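Local coordinates for protein ethylbenzene dehydrogenase alpha-subunit (Aromatoleum aromaticum, PDB 2IVF) that belongs to the molybdopterin oxidoreductase family and holds a molybdenum atom, the ligands MGD and MD1 and an iron/sulfur cluster, at residues K696-R701 with R718-L723; A690-L695 with K725-D730. One frame throughout, in Å; residues are numbered along the deposited sequence.

Contact 1. Residues K696-R701 with R718-L723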
# COMPACT_ATOMS: atom_id res chain seq x y z
N LYS A 696 -33.38 -7.50 15.85
CA LYS A 696 -34.44 -7.11 16.78
C LYS A 696 -35.62 -6.63 15.97
O LYS A 696 -36.76 -7.06 16.17
CB LYS A 696 -33.90 -5.99 17.69
CG LYS A 696 -34.82 -5.50 18.82
CD LYS A 696 -34.20 -4.29 19.53
CE LYS A 696 -35.12 -3.64 20.58
NZ LYS A 696 -36.11 -2.60 20.01
N LYS A 697 -35.33 -5.77 14.99
CA LYS A 697 -36.37 -5.24 14.09
C LYS A 697 -37.06 -6.31 13.29
O LYS A 697 -38.25 -6.23 13.09
CB LYS A 697 -35.77 -4.22 13.13
CG LYS A 697 -35.41 -2.91 13.80
CD LYS A 697 -36.63 -2.09 14.06
CE LYS A 697 -36.31 -0.88 14.91
NZ LYS A 697 -37.50 -0.43 15.68
N VAL A 698 -36.33 -7.32 12.85
CA VAL A 698 -36.94 -8.45 12.18
C VAL A 698 -38.00 -9.09 13.10
O VAL A 698 -39.13 -9.31 12.67
CB VAL A 698 -35.89 -9.47 11.74
CG1 VAL A 698 -36.50 -10.76 11.40
CG2 VAL A 698 -35.08 -8.92 10.57
N GLY A 699 -37.62 -9.33 14.34
CA GLY A 699 -38.53 -9.84 15.34
C GLY A 699 -39.72 -8.92 15.57
O GLY A 699 -40.86 -9.36 15.54
N GLU A 700 -39.45 -7.63 15.79
CA GLU A 700 -40.49 -6.65 16.14
C GLU A 700 -41.45 -6.47 14.95
O GLU A 700 -42.67 -6.49 15.13
CB GLU A 700 -39.85 -5.30 16.51
CG GLU A 700 -39.15 -5.29 17.89
CD GLU A 700 -38.44 -3.96 18.22
OE1 GLU A 700 -38.42 -3.06 17.35
OE2 GLU A 700 -37.90 -3.84 19.34
N ARG A 701 -40.89 -6.32 13.75
CA ARG A 701 -41.67 -6.12 12.54
C ARG A 701 -42.48 -7.37 12.24
O ARG A 701 -43.67 -7.28 11.90
CB ARG A 701 -40.76 -5.75 11.35
CG ARG A 701 -39.97 -4.40 11.53
CD ARG A 701 -40.91 -3.23 11.67
NE ARG A 701 -41.73 -3.21 10.46
CZ ARG A 701 -43.03 -2.99 10.41
NH1 ARG A 701 -43.75 -2.72 11.50
NH2 ARG A 701 -43.63 -3.06 9.24
N ARG A 718 -38.29 -21.75 11.58
CA ARG A 718 -37.54 -20.96 12.56
C ARG A 718 -38.36 -19.74 12.95
O ARG A 718 -39.03 -19.14 12.11
CB ARG A 718 -36.21 -20.51 11.98
CG ARG A 718 -35.25 -21.64 11.73
CD ARG A 718 -33.99 -21.17 11.13
NE ARG A 718 -33.23 -22.33 10.68
CZ ARG A 718 -31.91 -22.40 10.63
NH1 ARG A 718 -31.14 -21.36 10.97
NH2 ARG A 718 -31.35 -23.52 10.20
N ARG A 719 -38.29 -19.37 14.22
CA ARG A 719 -39.07 -18.25 14.70
C ARG A 719 -38.35 -16.93 14.47
O ARG A 719 -37.15 -16.80 14.72
CB ARG A 719 -39.40 -18.41 16.18
CG ARG A 719 -40.25 -19.61 16.50
CD ARG A 719 -40.63 -19.62 17.97
NE ARG A 719 -41.43 -18.45 18.35
CZ ARG A 719 -42.76 -18.43 18.43
NH1 ARG A 719 -43.50 -19.52 18.18
NH2 ARG A 719 -43.37 -17.30 18.77
N TYR A 720 -39.09 -15.95 13.96
CA TYR A 720 -38.55 -14.60 13.80
C TYR A 720 -38.20 -14.00 15.17
O TYR A 720 -37.21 -13.26 15.29
CB TYR A 720 -39.55 -13.65 13.17
CG TYR A 720 -39.85 -13.89 11.73
CD1 TYR A 720 -38.95 -13.55 10.75
CD2 TYR A 720 -41.07 -14.41 11.34
CE1 TYR A 720 -39.21 -13.75 9.42
CE2 TYR A 720 -41.38 -14.60 10.00
CZ TYR A 720 -40.44 -14.28 9.04
OH TYR A 720 -40.71 -14.47 7.71
N ASP A 721 -39.04 -14.28 16.17
CA ASP A 721 -38.91 -13.61 17.45
C ASP A 721 -37.75 -14.10 18.30
O ASP A 721 -37.51 -13.54 19.38
CB ASP A 721 -40.21 -13.66 18.26
CG ASP A 721 -40.57 -15.05 18.75
OD1 ASP A 721 -39.79 -16.01 18.53
OD2 ASP A 721 -41.66 -15.16 19.35
N GLU A 722 -37.05 -15.14 17.87
CA GLU A 722 -35.92 -15.61 18.65
C GLU A 722 -34.58 -15.28 18.02
O GLU A 722 -33.54 -15.53 18.61
CB GLU A 722 -36.05 -17.09 18.99
CG GLU A 722 -35.91 -18.06 17.86
CD GLU A 722 -36.56 -19.42 18.16
OE1 GLU A 722 -37.07 -19.63 19.29
OE2 GLU A 722 -36.56 -20.27 17.23
N LEU A 723 -34.61 -14.65 16.85
CA LEU A 723 -33.38 -14.32 16.16
C LEU A 723 -32.48 -13.42 16.99
O LEU A 723 -31.26 -13.66 17.03
CB LEU A 723 -33.64 -13.65 14.80
CG LEU A 723 -34.24 -14.59 13.76
CD1 LEU A 723 -34.74 -13.78 12.53
CD2 LEU A 723 -33.23 -15.65 13.37
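Gly699 and Asp721 bring their backbones to 4.3 Å between CA atoms, where the helical segment 696-701 meets the turn that runs from strand 717-719 into the next helix. Gly699 presents its bare backbone here: its CA lies 3.7 Å from Tyr720 O, so main chain packs on main chain. Beside it in sequence, Val698 supplies the side-chain contact through its CG1 methyl. With CG1 anti to the backbone N (chi1 165°), that branch reaches Tyr720 CD1 at 3.8 Å and, with it, Leu723 CD1 at 3.7 Å. The valine comes to the tyrosine ring obliquely, and the two side chains run at about a right angle. Beyond the methyl, the ring continues toward helix 163-181, where Tyr720 OH is hydrogen-bonded to Glu179. At the outer side Arg719 grips Asp721 side-on within the turn: NE meets OD1 of Asp721 at 2.9 Å and NH2 meets OD2 at 2.8 Å. Both acceptors lie close to the guanidinium plane, but the carboxylate is tilted against it. Arg719 and Asp721 satisfy each other and Tyr720 OH has Glu179, so what joins the two segments is apolar and van der Waals packing.

Contact 2. Residues A690-L695 with K725-D730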
# COMPACT_ATOMS: atom_id res chain seq x y z
N ALA A 690 -25.26 -3.00 14.93
CA ALA A 690 -26.08 -2.79 13.70
C ALA A 690 -26.86 -4.02 13.32
O ALA A 690 -28.08 -3.93 13.10
CB ALA A 690 -25.18 -2.36 12.53
N ILE A 691 -26.17 -5.16 13.28
CA ILE A 691 -26.80 -6.43 12.94
C ILE A 691 -27.74 -6.89 14.02
O ILE A 691 -28.84 -7.42 13.75
CB ILE A 691 -25.75 -7.51 12.63
CG1 ILE A 691 -25.08 -7.17 11.29
CG2 ILE A 691 -26.41 -8.94 12.59
CD1 ILE A 691 -23.70 -7.77 11.05
N ALA A 692 -27.35 -6.66 15.26
CA ALA A 692 -28.24 -6.98 16.36
C ALA A 692 -29.57 -6.22 16.18
O ALA A 692 -30.66 -6.79 16.34
CB ALA A 692 -27.56 -6.65 17.72
N LEU A 693 -29.46 -4.94 15.83
CA LEU A 693 -30.62 -4.07 15.69
C LEU A 693 -31.50 -4.52 14.53
O LEU A 693 -32.69 -4.58 14.67
CB LEU A 693 -30.20 -2.62 15.47
CG LEU A 693 -31.32 -1.57 15.30
CD1 LEU A 693 -32.40 -1.64 16.41
CD2 LEU A 693 -30.61 -0.22 15.28
N ILE A 694 -30.87 -4.86 13.40
CA ILE A 694 -31.62 -5.45 12.29
C ILE A 694 -32.41 -6.67 12.76
O ILE A 694 -33.65 -6.77 12.57
CB ILE A 694 -30.71 -5.85 11.12
CG1 ILE A 694 -30.13 -4.59 10.47
CG2 ILE A 694 -31.51 -6.70 10.12
CD1 ILE A 694 -29.01 -4.79 9.47
N LEU A 695 -31.72 -7.58 13.45
CA LEU A 695 -32.42 -8.77 13.95
C LEU A 695 -33.55 -8.48 14.97
O LEU A 695 -34.56 -9.16 14.96
CB LEU A 695 -31.40 -9.78 14.50
CG LEU A 695 -30.48 -10.37 13.46
CD1 LEU A 695 -29.53 -11.37 14.10
CD2 LEU A 695 -31.28 -10.98 12.30
N LYS A 725 -32.53 -12.74 20.33
CA LYS A 725 -32.02 -13.37 21.56
C LYS A 725 -30.89 -14.35 21.23
O LYS A 725 -29.87 -14.36 21.92
CB LYS A 725 -33.14 -13.99 22.43
CG LYS A 725 -33.52 -15.46 22.22
CD LYS A 725 -34.66 -15.86 23.18
CE LYS A 725 -35.40 -17.21 22.76
NZ LYS A 725 -36.57 -17.66 23.65
N LYS A 726 -31.03 -15.11 20.15
CA LYS A 726 -30.01 -16.06 19.76
C LYS A 726 -28.74 -15.34 19.35
O LYS A 726 -27.68 -15.67 19.83
CB LYS A 726 -30.52 -16.99 18.66
CG LYS A 726 -31.41 -18.07 19.24
CD LYS A 726 -32.29 -18.71 18.24
CE LYS A 726 -31.55 -19.60 17.29
NZ LYS A 726 -30.74 -20.64 17.96
N PHE A 727 -28.87 -14.33 18.50
CA PHE A 727 -27.73 -13.57 18.05
C PHE A 727 -26.93 -13.01 19.22
O PHE A 727 -25.72 -13.06 19.21
CB PHE A 727 -28.16 -12.43 17.14
CG PHE A 727 -27.04 -11.71 16.55
CD1 PHE A 727 -26.39 -12.22 15.43
CD2 PHE A 727 -26.57 -10.54 17.12
CE1 PHE A 727 -25.31 -11.57 14.89
CE2 PHE A 727 -25.49 -9.88 16.58
CZ PHE A 727 -24.84 -10.41 15.47
N THR A 728 -27.61 -12.41 20.17
CA THR A 728 -26.92 -11.73 21.27
C THR A 728 -26.62 -12.66 22.46
O THR A 728 -26.15 -12.18 23.53
CB THR A 728 -27.78 -10.52 21.78
OG1 THR A 728 -28.99 -11.00 22.33
CG2 THR A 728 -28.08 -9.48 20.69
N MET A 729 -26.92 -13.97 22.31
CA MET A 729 -26.86 -14.90 23.44
C MET A 729 -27.63 -14.32 24.62
O MET A 729 -27.08 -14.13 25.72
CB MET A 729 -25.43 -15.21 23.85
CG MET A 729 -24.62 -15.95 22.81
SD MET A 729 -22.94 -16.23 23.39
CE MET A 729 -22.06 -16.63 21.90
N ASP A 730 -28.89 -14.01 24.36
CA ASP A 730 -29.81 -13.48 25.36
C ASP A 730 -29.25 -12.26 26.09
O ASP A 730 -29.31 -12.15 27.32
CB ASP A 730 -30.24 -14.58 26.34
CG ASP A 730 -31.56 -14.29 27.00
OD1 ASP A 730 -32.37 -13.50 26.44
OD2 ASP A 730 -31.77 -14.81 28.11
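Phe727 carries this contact, entering from the last turn of helix 723-727 against the flank of helix 687-704 formed by Ile691, Ala692 and Leu695. The nearest CA atoms, those of Ala692 and Phe727, are 6.8 Å apart, so side chains fill the gap.

The aromatic packing comes first. CG of Phe727 stands anti to its own N (chi1 -174°), which extends the ring across to the longer helix. Leu695 CD1 meets the base of the side chain, 3.5 Å from Phe727 CB and equally near Phe727 CG and CD1. At the far end Ile691 CG2 lies 3.6 Å from Phe727 CZ. Both aliphatic side chains cross the phenylalanine at about a right angle, and their methyls approach the ring obliquely. On the same side of the ring plane Ala692 CB is 4.0 Å from Phe727 CE2, and the ring of Trp688, one turn earlier on the same helix, also meets Phe727.

A smaller aliphatic contact continues this surface: Thr728 CG2 touches Ala692 CB at 4.1 Å. The threonine hydroxyl is engaged elsewhere, hydrogen-bonded to Tyr724 O and Gly731 N.

Backbone bonds shape the second segment. Met729 has positive phi (50°) and ends the helix in a Schellman motif, with Asp730 N bonded to Lys725 O at 2.7 Å and Met729 N to Lys726 O at 3.1 Å. Arg205 binds the carbonyls of Lys726 and Phe727, tying this helix end to helix 197-210.

Helix 687-704 is covered on further faces as well: Ile691 rests on helix 197-210 and on Leu635 of strand 631-636, while Ile694 packs on helix 163-181 and Phe633. The Phe727 contact thus sets the end of helix 723-727 against helix 687-704, which also meets helices 163-181 and 197-210 and strand 631-636 of the six-stranded mixed sheet.

Overall arrangement
Helix 687-704 serves both contacts, giving 690-695 to contact 2 and then 696-701 to contact 1. After it the chain forms the hairpin of strands 709-711 and 717-719, and contact 1 closes this loop when 718-723 returns to the helix. Contact 2 closes a wider one a few residues later through 725-730, at the end of helix 723-727. The smaller loop thus lies wholly within the larger, without crossing it. Their centres are 9 Å apart, and Leu723 O packs against Leu695 CD1 at 4.1 Å, making one continuous interface. Together they bind the turn that follows the hairpin, and the short helix after it, to helix 687-704, alongside helices 163-181 and 197-210.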